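Local structure of chitin oligosaccahride binding protein NagB1 (Paenibacillus sp. FPU-7, 7EHP) at residues D96-L101 against P324-S329; L113-F118 against I306-E311; V156-A161 against G214-G219; E227-F232 against M240-W245. The protein binds chitin oligosaccharides, probably as the solute-binding component of a bacterial uptake system for N,N'-diacetylchitobiose and N,N',N''-triacetylchitotriose. All blocks are in the same frame, centred on the assembly; numbering follows the deposited sequence.

Contact 1: residues D96-L101 against P324-S329; sequences DKFPNL and PAMKLS
Lys97 and Lys327 join these two loops through three hydrogen bonds, each ending on a backbone carbonyl. The central one is all backbone: Lys327 N reaches Lys97 O at 2.9 Å, with an N-H...O angle of 164°. Each lysine side chain then reaches a carbonyl of the other segment. Lys97 NZ bonds to Lys327 O at 3.2 Å. Lys327 NZ bonds weakly to Asp96 O at 3.1 Å. The Lys97 chain starts with CG anti to the backbone N (chi1 -179°), then bends at its third and fourth torsions, which brings the amine back to the carbonyl. Its NZ also makes a long, weak ion pair with Glu310.

A water adds a bridge, accepting from Asn100 N and donating to Ala325 O at 2.8 Å.

Both segments are irregular loops of the solute-binding protein fold. One links helix 86-92 to strand 105-106, and the other links strand 323-324 to helix 336-344. The bonds therefore tie together parts of the chain more than two hundred residues apart.

The apolar part centres on Phe98. Met326 CE makes a CH-pi contact over one face of the Phe98 ring, 4.1 Å from its centroid and 27° off the normal. The sulfur stands obliquely to the same ring, a Met-aromatic contact. Phe98 also packs on Leu113 and Met326 on Tyr308, so this half of the contact is buried. Pro99 packs against Ala325 and Lys327. Its CD sits 3.3 Å from Ala325 O, and its ring slides past the Lys327 chain in the opposite direction, with Pro99 CD 3.8 Å from Lys327 CG.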
# COMPACT_ATOMS: atom_id res chain seq x y z
N ASP A 96 -4.31 21.44 9.26
CA ASP A 96 -5.58 20.89 9.69
C ASP A 96 -6.52 20.56 8.52
O ASP A 96 -7.69 20.30 8.74
CB ASP A 96 -6.19 21.83 10.75
CG ASP A 96 -6.36 23.25 10.24
OD1 ASP A 96 -6.01 23.50 9.06
OD2 ASP A 96 -6.76 24.13 11.04
N LYS A 97 -5.99 20.50 7.31
CA LYS A 97 -6.71 19.88 6.21
C LYS A 97 -6.24 18.43 5.99
O LYS A 97 -6.76 17.75 5.09
CB LYS A 97 -6.57 20.76 4.93
CG LYS A 97 -7.27 20.30 3.64
CD LYS A 97 -7.19 21.36 2.50
CE LYS A 97 -8.36 22.36 2.46
NZ LYS A 97 -9.61 21.77 1.88
N PHE A 98 -5.31 17.94 6.82
CA PHE A 98 -4.90 16.54 6.87
C PHE A 98 -5.58 15.84 8.05
O PHE A 98 -5.19 16.07 9.20
CB PHE A 98 -3.39 16.41 7.03
CG PHE A 98 -2.61 16.75 5.80
CD1 PHE A 98 -2.41 15.80 4.81
CD2 PHE A 98 -2.01 17.98 5.66
CE1 PHE A 98 -1.66 16.10 3.69
CE2 PHE A 98 -1.26 18.29 4.54
CZ PHE A 98 -1.09 17.35 3.56
N PRO A 99 -6.56 14.97 7.83
CA PRO A 99 -7.17 14.27 8.97
C PRO A 99 -6.19 13.40 9.76
O PRO A 99 -6.46 13.11 10.94
CB PRO A 99 -8.29 13.45 8.32
CG PRO A 99 -7.96 13.42 6.85
CD PRO A 99 -7.30 14.72 6.58
N ASN A 100 -5.06 13.00 9.19
CA ASN A 100 -4.22 11.99 9.84
C ASN A 100 -2.80 12.08 9.31
O ASN A 100 -2.53 11.68 8.17
CB ASN A 100 -4.82 10.60 9.63
CG ASN A 100 -4.19 9.54 10.50
OD1 ASN A 100 -3.02 9.64 10.89
ND2 ASN A 100 -4.97 8.51 10.81
N LEU A 101 -1.89 12.58 10.15
CA LEU A 101 -0.46 12.60 9.85
C LEU A 101 0.33 11.71 10.81
O LEU A 101 1.55 11.87 10.92
CB LEU A 101 0.08 14.03 9.91
CG LEU A 101 -0.55 15.06 8.98
CD1 LEU A 101 -0.06 16.49 9.33
CD2 LEU A 101 -0.22 14.69 7.55
N PRO A 324 -8.47 10.39 -1.42
CA PRO A 324 -7.76 11.57 -0.93
C PRO A 324 -7.19 11.36 0.46
O PRO A 324 -7.81 10.72 1.31
CB PRO A 324 -8.85 12.65 -0.92
CG PRO A 324 -10.11 11.88 -0.73
CD PRO A 324 -9.91 10.65 -1.58
N ALA A 325 -6.02 11.94 0.69
CA ALA A 325 -5.48 12.01 2.03
C ALA A 325 -5.92 13.27 2.78
O ALA A 325 -5.78 13.31 4.01
CB ALA A 325 -3.95 11.94 2.00
N MET A 326 -6.46 14.28 2.09
CA MET A 326 -6.89 15.52 2.73
C MET A 326 -8.41 15.65 2.75
O MET A 326 -9.14 14.88 2.11
CB MET A 326 -6.26 16.75 2.05
CG MET A 326 -4.80 16.57 1.61
SD MET A 326 -4.10 17.87 0.55
CE MET A 326 -3.78 19.17 1.72
N LYS A 327 -8.89 16.62 3.53
CA LYS A 327 -10.32 16.91 3.60
C LYS A 327 -10.76 17.65 2.34
O LYS A 327 -10.14 18.64 1.95
CB LYS A 327 -10.65 17.74 4.84
CG LYS A 327 -10.14 17.15 6.16
CD LYS A 327 -11.15 17.37 7.30
CE LYS A 327 -10.61 16.92 8.67
NZ LYS A 327 -9.60 17.86 9.24
N LEU A 328 -11.82 17.16 1.69
CA LEU A 328 -12.31 17.69 0.42
C LEU A 328 -13.67 18.35 0.58
O LEU A 328 -14.45 18.01 1.47
CB LEU A 328 -12.41 16.59 -0.63
CG LEU A 328 -11.19 16.35 -1.53
CD1 LEU A 328 -9.96 16.07 -0.71
CD2 LEU A 328 -11.46 15.20 -2.45
N SER A 329 -13.96 19.30 -0.33
CA SER A 329 -15.23 20.03 -0.31
C SER A 329 -16.32 19.27 -1.05
O SER A 329 -17.46 19.19 -0.57
CB SER A 329 -15.06 21.42 -0.94
OG SER A 329 -14.27 22.30 -0.15
O HOH W 1 -4.22 13.08 6.35

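Contact 2: residues L113-F118 against I306-E311; sequences LPTAYF and IMYSEE. With NAG (2-acetamido-2-deoxy-beta-D-glucopyranose), chain C.
Tyr308 lays its ring against Leu113 and sends its hydroxyl to the backbone of the same residue. This is the tight part of the contact. Tyr308 CG lies anti to the carbonyl carbon (chi1 -59°), turning the ring to Leu113. Tyr308 OH donates to Leu113 O at 2.7 Å, from 43° above the carbonyl plane. Leu113 CB is 3.4 Å from Tyr308 CZ, and Leu113 CD1 makes a CH-pi contact over the same face, 3.9 Å from the ring centroid. Met307 CG covers the opposite face. Pro114 O comes to the ring edge, 3.3 Å from Tyr308 CE1. Thr115 CG2 packs obliquely beside the hydroxyl, 3.3 Å from Tyr308 OH. The ring is held on both faces, at its edge and at its polar end. Replacing Tyr308 with an alanine would probably leave Leu113 O without its hydroxyl donor and open a gap between Leu113 and Met307.

The looser part is between Thr115 and Met307, with one approach, Thr115 CG2 to Met307 CG at 3.9 Å. Beyond it, 309-311 turn off to a more exposed side. Ser309 is the N-cap of the next helix, and its OG also donates to Ile306 O. At the far end of 113-118 the strand faces the sugar. Phe118 carries C6 of NAG (chain C) over the centre of one ring face, and Thr115 and Ala116 also belong to the glycan pocket.

Tyr308 is the centre of an inverse gamma turn between helices 294-307 and 310-320. The turn is set against strand 109-125, which pairs with strand 277-288, while helix 15-31 packs on Met307.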
# COMPACT_ATOMS: atom_id res chain seq x y z
N LEU A 113 4.28 14.03 4.22
CA LEU A 113 2.87 14.30 3.96
C LEU A 113 2.31 13.18 3.09
O LEU A 113 2.83 12.94 1.98
CB LEU A 113 2.69 15.67 3.28
CG LEU A 113 3.15 16.91 4.06
CD1 LEU A 113 3.04 18.19 3.21
CD2 LEU A 113 2.38 17.06 5.38
N PRO A 114 1.26 12.49 3.54
CA PRO A 114 0.65 11.46 2.70
C PRO A 114 -0.09 12.10 1.54
O PRO A 114 -0.79 13.11 1.71
CB PRO A 114 -0.32 10.75 3.65
CG PRO A 114 -0.70 11.83 4.61
CD PRO A 114 0.59 12.58 4.85
N THR A 115 0.07 11.52 0.35
CA THR A 115 -0.67 12.01 -0.80
C THR A 115 -1.96 11.26 -1.02
O THR A 115 -2.76 11.68 -1.85
CB THR A 115 0.14 11.91 -2.09
OG1 THR A 115 0.58 10.56 -2.27
CG2 THR A 115 1.34 12.89 -2.09
N ALA A 116 -2.15 10.13 -0.33
CA ALA A 116 -3.31 9.29 -0.54
C ALA A 116 -3.73 8.64 0.77
O ALA A 116 -2.92 8.45 1.68
CB ALA A 116 -3.04 8.19 -1.57
N TYR A 117 -5.01 8.30 0.85
CA TYR A 117 -5.51 7.31 1.78
C TYR A 117 -5.69 6.00 1.02
O TYR A 117 -6.21 5.99 -0.10
CB TYR A 117 -6.84 7.75 2.39
CG TYR A 117 -7.57 6.66 3.14
CD1 TYR A 117 -7.24 6.34 4.45
CD2 TYR A 117 -8.59 5.93 2.52
CE1 TYR A 117 -7.90 5.35 5.13
CE2 TYR A 117 -9.26 4.94 3.20
CZ TYR A 117 -8.91 4.66 4.51
OH TYR A 117 -9.57 3.67 5.18
N PHE A 118 -5.25 4.90 1.62
CA PHE A 118 -5.37 3.60 0.98
C PHE A 118 -6.25 2.69 1.82
O PHE A 118 -6.33 2.85 3.04
CB PHE A 118 -3.97 2.95 0.75
CG PHE A 118 -3.43 2.18 1.94
CD1 PHE A 118 -3.76 0.85 2.15
CD2 PHE A 118 -2.58 2.80 2.84
CE1 PHE A 118 -3.26 0.15 3.25
CE2 PHE A 118 -2.08 2.12 3.94
CZ PHE A 118 -2.41 0.79 4.14
N ILE A 306 1.27 22.85 -4.43
CA ILE A 306 0.55 22.35 -5.60
C ILE A 306 0.03 20.93 -5.35
O ILE A 306 -1.16 20.65 -5.54
CB ILE A 306 1.46 22.43 -6.84
CG1 ILE A 306 1.86 23.89 -7.09
CG2 ILE A 306 0.76 21.88 -8.07
CD1 ILE A 306 3.23 24.07 -7.74
N MET A 307 0.91 20.01 -4.91
CA MET A 307 0.48 18.62 -4.75
C MET A 307 -0.62 18.49 -3.70
O MET A 307 -1.62 17.80 -3.91
CB MET A 307 1.68 17.75 -4.37
CG MET A 307 1.35 16.28 -4.01
SD MET A 307 0.62 15.35 -5.38
CE MET A 307 2.08 14.64 -6.14
N TYR A 308 -0.46 19.16 -2.57
CA TYR A 308 -1.38 19.01 -1.45
C TYR A 308 -2.44 20.11 -1.51
O TYR A 308 -2.55 20.99 -0.66
CB TYR A 308 -0.61 19.01 -0.14
CG TYR A 308 0.40 17.90 -0.10
CD1 TYR A 308 0.00 16.60 0.20
CD2 TYR A 308 1.75 18.14 -0.36
CE1 TYR A 308 0.92 15.56 0.21
CE2 TYR A 308 2.67 17.11 -0.34
CZ TYR A 308 2.25 15.82 -0.05
OH TYR A 308 3.15 14.79 -0.01
N SER A 309 -3.23 20.03 -2.57
CA SER A 309 -4.29 20.98 -2.84
C SER A 309 -5.53 20.20 -3.21
O SER A 309 -5.46 19.05 -3.65
CB SER A 309 -3.92 21.93 -3.99
OG SER A 309 -3.94 21.20 -5.22
N GLU A 310 -6.68 20.85 -3.06
CA GLU A 310 -7.91 20.17 -3.43
C GLU A 310 -7.96 19.91 -4.93
O GLU A 310 -8.51 18.88 -5.35
CB GLU A 310 -9.12 20.97 -2.92
CG GLU A 310 -10.45 20.45 -3.41
CD GLU A 310 -11.60 20.84 -2.50
OE1 GLU A 310 -11.34 21.26 -1.35
OE2 GLU A 310 -12.77 20.72 -2.95
N GLU A 311 -7.33 20.77 -5.73
CA GLU A 311 -7.27 20.55 -7.17
C GLU A 311 -6.57 19.23 -7.49
O GLU A 311 -7.07 18.41 -8.28
CB GLU A 311 -6.54 21.71 -7.87
CG GLU A 311 -6.14 21.36 -9.30
CD GLU A 311 -5.20 22.36 -9.95
OE1 GLU A 311 -4.69 23.26 -9.25
OE2 GLU A 311 -4.96 22.24 -11.16
C1 NAG C . 2.44 -0.12 -1.12
C2 NAG C . 3.70 -0.71 -0.48
C3 NAG C . 3.33 -1.65 0.65
C4 NAG C . 2.44 -0.93 1.66
C5 NAG C . 1.23 -0.33 0.95
C6 NAG C . 0.35 0.49 1.87
C7 NAG C . 5.83 -1.02 -1.66
C8 NAG C . 6.57 -1.81 -2.68
N2 NAG C . 4.55 -1.37 -1.46
O3 NAG C . 4.51 -2.10 1.29
O4 NAG C . 1.99 -1.83 2.66
O5 NAG C . 1.65 0.54 -0.11
O6 NAG C . 1.08 1.48 2.58
O7 NAG C . 6.38 -0.11 -1.02

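Contact 3: residues V156-A161 against G214-G219; sequences VPFAFA and GYLQEG
Phe158 and Leu216 form a single beta bridge between the two segments. Phe158 N donates to Tyr215 O at 2.8 Å, and Gln217 N donates to Phe158 O at 3.1 Å. Both donors lie nearly along the C=O axis of their acceptors. A third bond comes from a side chain: Phe160 N donates to Gln217 OE1 at 3.2 Å. OE1 is met in its carbonyl plane, on a lone pair, with an N-H...O angle of 158°. Gln217 has CG anti to its own N (chi1 173°) and runs extended from there, which carries the amide alongside the backbone of 159-160. Its aliphatic part crosses Val156 at about a right angle, Val156 CG1 lying 3.7 Å from Gln217 CB.

The next shell is apolar. Leu216 CD2 sits over one face of the Phe160 ring, 3.8 Å from the centroid and 21° off the normal. The same methyl touches Phe158 CB. Pro157 CG meets Tyr215 CD1 at 3.9 Å, obliquely to the tyrosine ring. Tyr215 O, besides accepting its hydrogen bond, lies near the plane of the Phe158 ring at its edge.

Farther out, the loop leaves the end of helix 198-213. Gly214 follows that helix with positive phi in a Schellman motif, and Lys151 bonds to its carbonyl oxygen. The chain of 156-161 turns a corner at Pro157 and Phe158.

Strand 156-159 runs parallel to strand 237-243 in the sheet. Helix 140-152 packs on Tyr215 and Phe158, while helix 198-213 packs on Leu216 and Phe160.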
# COMPACT_ATOMS: atom_id res chain seq x y z
N VAL A 156 -9.64 -18.27 -12.25
CA VAL A 156 -8.74 -18.19 -11.10
C VAL A 156 -9.50 -17.52 -9.96
O VAL A 156 -10.10 -16.46 -10.18
CB VAL A 156 -7.47 -17.40 -11.47
CG1 VAL A 156 -6.62 -17.12 -10.24
CG2 VAL A 156 -6.66 -18.15 -12.50
N PRO A 157 -9.57 -18.10 -8.77
CA PRO A 157 -10.28 -17.42 -7.68
C PRO A 157 -9.65 -16.07 -7.32
O PRO A 157 -10.33 -15.04 -7.37
CB PRO A 157 -10.18 -18.42 -6.53
CG PRO A 157 -10.15 -19.76 -7.26
CD PRO A 157 -9.17 -19.47 -8.38
N PHE A 158 -8.36 -16.06 -6.97
CA PHE A 158 -7.65 -14.84 -6.61
C PHE A 158 -6.51 -14.64 -7.60
O PHE A 158 -5.52 -15.38 -7.55
CB PHE A 158 -7.08 -14.89 -5.18
CG PHE A 158 -8.09 -14.68 -4.09
CD1 PHE A 158 -8.52 -13.40 -3.77
CD2 PHE A 158 -8.55 -15.75 -3.33
CE1 PHE A 158 -9.45 -13.20 -2.76
CE2 PHE A 158 -9.46 -15.56 -2.30
CZ PHE A 158 -9.91 -14.29 -2.01
N ALA A 159 -6.64 -13.65 -8.49
CA ALA A 159 -5.49 -13.20 -9.26
C ALA A 159 -4.37 -12.83 -8.29
O ALA A 159 -4.61 -12.15 -7.29
CB ALA A 159 -5.86 -11.99 -10.13
N PHE A 160 -3.15 -13.28 -8.59
CA PHE A 160 -2.09 -13.26 -7.58
C PHE A 160 -0.72 -13.40 -8.24
O PHE A 160 -0.50 -14.31 -9.04
CB PHE A 160 -2.34 -14.37 -6.53
CG PHE A 160 -1.32 -14.44 -5.44
CD1 PHE A 160 -1.13 -13.38 -4.57
CD2 PHE A 160 -0.56 -15.59 -5.25
CE1 PHE A 160 -0.19 -13.45 -3.55
CE2 PHE A 160 0.38 -15.67 -4.23
CZ PHE A 160 0.57 -14.58 -3.37
N ALA A 161 0.19 -12.49 -7.92
CA ALA A 161 1.54 -12.54 -8.47
C ALA A 161 2.51 -12.25 -7.34
O ALA A 161 2.32 -11.28 -6.61
CB ALA A 161 1.68 -11.52 -9.61
N GLY A 214 -5.24 -24.03 -4.54
CA GLY A 214 -5.15 -23.32 -5.79
C GLY A 214 -6.10 -22.16 -5.91
O GLY A 214 -6.47 -21.78 -7.03
N TYR A 215 -6.54 -21.59 -4.79
CA TYR A 215 -7.41 -20.42 -4.82
C TYR A 215 -6.60 -19.14 -5.01
O TYR A 215 -7.05 -18.21 -5.69
CB TYR A 215 -8.22 -20.35 -3.53
CG TYR A 215 -9.23 -21.47 -3.39
CD1 TYR A 215 -9.49 -22.33 -4.44
CD2 TYR A 215 -9.93 -21.65 -2.20
CE1 TYR A 215 -10.42 -23.34 -4.32
CE2 TYR A 215 -10.86 -22.66 -2.07
CZ TYR A 215 -11.10 -23.50 -3.15
OH TYR A 215 -12.02 -24.51 -3.03
N LEU A 216 -5.42 -19.07 -4.41
CA LEU A 216 -4.42 -18.11 -4.84
C LEU A 216 -3.78 -18.64 -6.11
O LEU A 216 -3.41 -19.82 -6.18
CB LEU A 216 -3.37 -17.93 -3.75
CG LEU A 216 -3.81 -17.00 -2.62
CD1 LEU A 216 -2.92 -17.15 -1.39
CD2 LEU A 216 -3.79 -15.54 -3.13
N GLN A 217 -3.68 -17.79 -7.13
CA GLN A 217 -3.26 -18.20 -8.46
C GLN A 217 -1.98 -19.02 -8.45
O GLN A 217 -0.94 -18.58 -7.95
CB GLN A 217 -3.08 -16.96 -9.33
CG GLN A 217 -2.49 -17.25 -10.68
CD GLN A 217 -2.87 -16.19 -11.67
OE1 GLN A 217 -3.09 -15.03 -11.31
NE2 GLN A 217 -2.96 -16.57 -12.94
N GLU A 218 -2.05 -20.21 -9.04
CA GLU A 218 -0.89 -21.09 -9.09
C GLU A 218 0.16 -20.57 -10.06
O GLU A 218 -0.16 -19.91 -11.05
CB GLU A 218 -1.31 -22.50 -9.49
CG GLU A 218 -2.18 -23.19 -8.47
CD GLU A 218 -2.74 -24.48 -9.01
OE1 GLU A 218 -3.92 -24.50 -9.43
OE2 GLU A 218 -1.97 -25.47 -9.06
N GLY A 219 1.42 -20.89 -9.78
CA GLY A 219 2.53 -20.40 -10.59
C GLY A 219 2.89 -18.95 -10.34
O GLY A 219 3.56 -18.34 -11.18

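Contact 4: residues E227-F232 against M240-W245; sequences EQQYAF and MFDGSW. With NAG (2-acetamido-2-deoxy-beta-D-glucopyranose), chain B; NAG (2-acetamido-2-deoxy-beta-D-glucopyranose), chain C.
Gln228 and Gln229, neighbours on helix 225-233, both point their amides at Asp242 OD2. Gln229 NE2 makes the shorter and straighter bond, 2.9 Å and 172°. It comes on the syn side, amide and carboxylate planes 37° apart. The Gln228 amide stands nearly perpendicular to the carboxylate, and its NE2 bond to OD2 is weak. Gln228 NE2 also donates to Phe241 O at 3.2 Å, from above the carbonyl plane. A water links Gln228 OE1 to the same Phe241 O. Asp242 OD1 is taken up by Gly243 N and by Tyr225 OH, which also bonds Trp245 NE1.

Met240 crosses Gln228 and Phe232 at about right angles. Its CG is anti to the backbone N (chi1 173°), sending SD toward the helix, 3.8 Å from Phe232 CB and oblique to that ring, a Met-aromatic contact.

Trp245 turns its indole to the glycan. One face lies on Gly243 CA, and the other bears NAG (chain B) C4 over its centre, with Trp245 CH2 3.7 Å from NAG (chain C) C5. With a serine in place of Trp245, both sugars would probably lose this flat surface and Tyr225 OH its indole partner. An aromatic face against pyranose rings is characteristic of sugar-binding sites.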
# COMPACT_ATOMS: atom_id res chain seq x y z
N GLU A 227 1.07 -8.33 -13.17
CA GLU A 227 0.42 -9.46 -13.83
C GLU A 227 -0.85 -9.89 -13.11
O GLU A 227 -1.80 -10.35 -13.76
CB GLU A 227 1.42 -10.62 -13.95
CG GLU A 227 2.55 -10.25 -14.90
CD GLU A 227 3.46 -11.40 -15.27
OE1 GLU A 227 3.01 -12.31 -16.00
OE2 GLU A 227 4.64 -11.37 -14.86
N GLN A 228 -0.92 -9.73 -11.79
CA GLN A 228 -2.19 -10.02 -11.12
C GLN A 228 -3.26 -9.03 -11.54
O GLN A 228 -4.44 -9.40 -11.67
CB GLN A 228 -1.99 -10.04 -9.61
CG GLN A 228 -1.98 -8.71 -8.88
CD GLN A 228 -2.18 -8.91 -7.38
OE1 GLN A 228 -1.75 -9.93 -6.82
NE2 GLN A 228 -2.84 -7.96 -6.72
N GLN A 229 -2.88 -7.79 -11.83
CA GLN A 229 -3.84 -6.81 -12.28
C GLN A 229 -4.25 -7.08 -13.72
O GLN A 229 -5.42 -6.88 -14.09
CB GLN A 229 -3.25 -5.40 -12.12
CG GLN A 229 -3.03 -5.06 -10.63
CD GLN A 229 -2.31 -3.75 -10.39
OE1 GLN A 229 -1.85 -3.09 -11.33
NE2 GLN A 229 -2.22 -3.36 -9.13
N TYR A 230 -3.32 -7.55 -14.56
CA TYR A 230 -3.72 -7.99 -15.89
C TYR A 230 -4.78 -9.08 -15.78
O TYR A 230 -5.85 -8.98 -16.40
CB TYR A 230 -2.52 -8.52 -16.67
CG TYR A 230 -1.34 -7.59 -16.87
CD1 TYR A 230 -1.47 -6.20 -16.84
CD2 TYR A 230 -0.08 -8.13 -17.12
CE1 TYR A 230 -0.33 -5.37 -17.06
CE2 TYR A 230 1.04 -7.33 -17.32
CZ TYR A 230 0.92 -5.96 -17.29
OH TYR A 230 2.06 -5.23 -17.50
N ALA A 231 -4.51 -10.13 -14.99
CA ALA A 231 -5.41 -11.28 -14.93
C ALA A 231 -6.80 -10.85 -14.51
O ALA A 231 -7.80 -11.25 -15.12
CB ALA A 231 -4.87 -12.35 -13.98
N PHE A 232 -6.88 -10.01 -13.47
CA PHE A 232 -8.19 -9.54 -13.01
C PHE A 232 -8.88 -8.67 -14.06
O PHE A 232 -10.06 -8.87 -14.37
CB PHE A 232 -8.04 -8.78 -11.70
CG PHE A 232 -9.34 -8.30 -11.15
CD1 PHE A 232 -10.29 -9.22 -10.70
CD2 PHE A 232 -9.63 -6.94 -11.10
CE1 PHE A 232 -11.51 -8.79 -10.20
CE2 PHE A 232 -10.84 -6.49 -10.61
CZ PHE A 232 -11.79 -7.43 -10.15
N MET A 240 -9.30 -10.35 -6.72
CA MET A 240 -7.91 -9.94 -6.58
C MET A 240 -7.79 -9.14 -5.30
O MET A 240 -8.44 -8.09 -5.19
CB MET A 240 -7.47 -9.08 -7.76
CG MET A 240 -6.07 -8.49 -7.60
SD MET A 240 -5.58 -7.60 -9.07
CE MET A 240 -6.44 -6.03 -8.81
N PHE A 241 -6.96 -9.59 -4.36
CA PHE A 241 -6.67 -8.78 -3.18
C PHE A 241 -5.60 -7.76 -3.54
O PHE A 241 -4.52 -8.12 -4.02
CB PHE A 241 -6.21 -9.67 -2.01
CG PHE A 241 -6.15 -8.95 -0.69
CD1 PHE A 241 -5.10 -8.10 -0.40
CD2 PHE A 241 -7.13 -9.15 0.28
CE1 PHE A 241 -5.04 -7.43 0.83
CE2 PHE A 241 -7.07 -8.48 1.52
CZ PHE A 241 -6.03 -7.62 1.78
N ASP A 242 -5.88 -6.48 -3.29
CA ASP A 242 -4.98 -5.42 -3.72
C ASP A 242 -5.32 -4.14 -2.97
O ASP A 242 -6.32 -4.06 -2.24
CB ASP A 242 -5.07 -5.20 -5.24
CG ASP A 242 -3.75 -4.74 -5.84
OD1 ASP A 242 -2.91 -4.21 -5.09
OD2 ASP A 242 -3.56 -4.92 -7.07
N GLY A 243 -4.48 -3.13 -3.15
CA GLY A 243 -4.74 -1.83 -2.58
C GLY A 243 -5.58 -0.96 -3.49
O GLY A 243 -5.65 -1.19 -4.70
N SER A 244 -6.21 0.05 -2.90
CA SER A 244 -7.04 0.98 -3.66
C SER A 244 -6.27 1.67 -4.79
O SER A 244 -6.86 2.05 -5.81
CB SER A 244 -7.65 2.02 -2.73
OG SER A 244 -6.63 2.60 -1.95
N TRP A 245 -4.95 1.84 -4.63
CA TRP A 245 -4.14 2.48 -5.67
C TRP A 245 -4.17 1.69 -6.98
O TRP A 245 -3.80 2.23 -8.02
CB TRP A 245 -2.68 2.63 -5.20
CG TRP A 245 -2.05 1.30 -4.92
CD1 TRP A 245 -1.54 0.40 -5.83
CD2 TRP A 245 -1.93 0.68 -3.64
NE1 TRP A 245 -1.10 -0.73 -5.18
CE2 TRP A 245 -1.32 -0.58 -3.83
CE3 TRP A 245 -2.28 1.06 -2.34
CZ2 TRP A 245 -1.04 -1.45 -2.78
CZ3 TRP A 245 -2.01 0.20 -1.29
CH2 TRP A 245 -1.39 -1.04 -1.52
C1 NAG B . 1.63 3.50 -4.81
C2 NAG B . 0.98 3.68 -3.44
C3 NAG B . 1.67 2.79 -2.40
C4 NAG B . 1.84 1.36 -2.91
C5 NAG B . 2.34 1.33 -4.36
C6 NAG B . 2.41 -0.04 -4.99
C7 NAG B . 0.09 5.98 -3.36
C8 NAG B . 0.28 7.36 -2.79
N2 NAG B . 1.01 5.07 -3.01
O1 NAG B . 1.02 4.34 -5.73
O3 NAG B . 0.93 2.84 -1.19
O4 NAG B . 2.88 0.76 -2.14
O5 NAG B . 1.51 2.15 -5.20
O6 NAG B . 3.17 0.01 -6.20
O7 NAG B . -0.84 5.71 -4.12
C1 NAG C . 2.44 -0.12 -1.12
C2 NAG C . 3.70 -0.71 -0.48
C3 NAG C . 3.33 -1.65 0.65
C4 NAG C . 2.44 -0.93 1.66
C5 NAG C . 1.23 -0.33 0.95
C6 NAG C . 0.35 0.49 1.87
C7 NAG C . 5.83 -1.02 -1.66
C8 NAG C . 6.57 -1.81 -2.68
N2 NAG C . 4.55 -1.37 -1.46
O3 NAG C . 4.51 -2.10 1.29
O4 NAG C . 1.99 -1.83 2.66
O5 NAG C . 1.65 0.54 -0.11
O6 NAG C . 1.08 1.48 2.58
O7 NAG C . 6.38 -0.11 -1.02
O HOH W 2 -2.81 -10.24 -4.15

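Contacts 2, 3 and 4 are buried, while contact 1 is only partly so and has lysines that are at least partly exposed. Contacts 1 and 2 touch each other on one side of the chain's centre, where Met326 CE packs on Tyr308 O. Contacts 3 and 4 touch on another side, through Ala159 and Gln228. Contacts 2, 3 and 4 reach one sheet, with strand 237-243 next to both 109-125 and 156-159. Contacts 2 and 4 also share the glycan, as Phe118 and Trp245 both meet NAG (chain C). The chemistry follows the place. Loop carbonyls take lysines in contact 1, a tyrosine is buried in contact 2, backbones bridge in contact 3, and amides meet a carboxylate in contact 4.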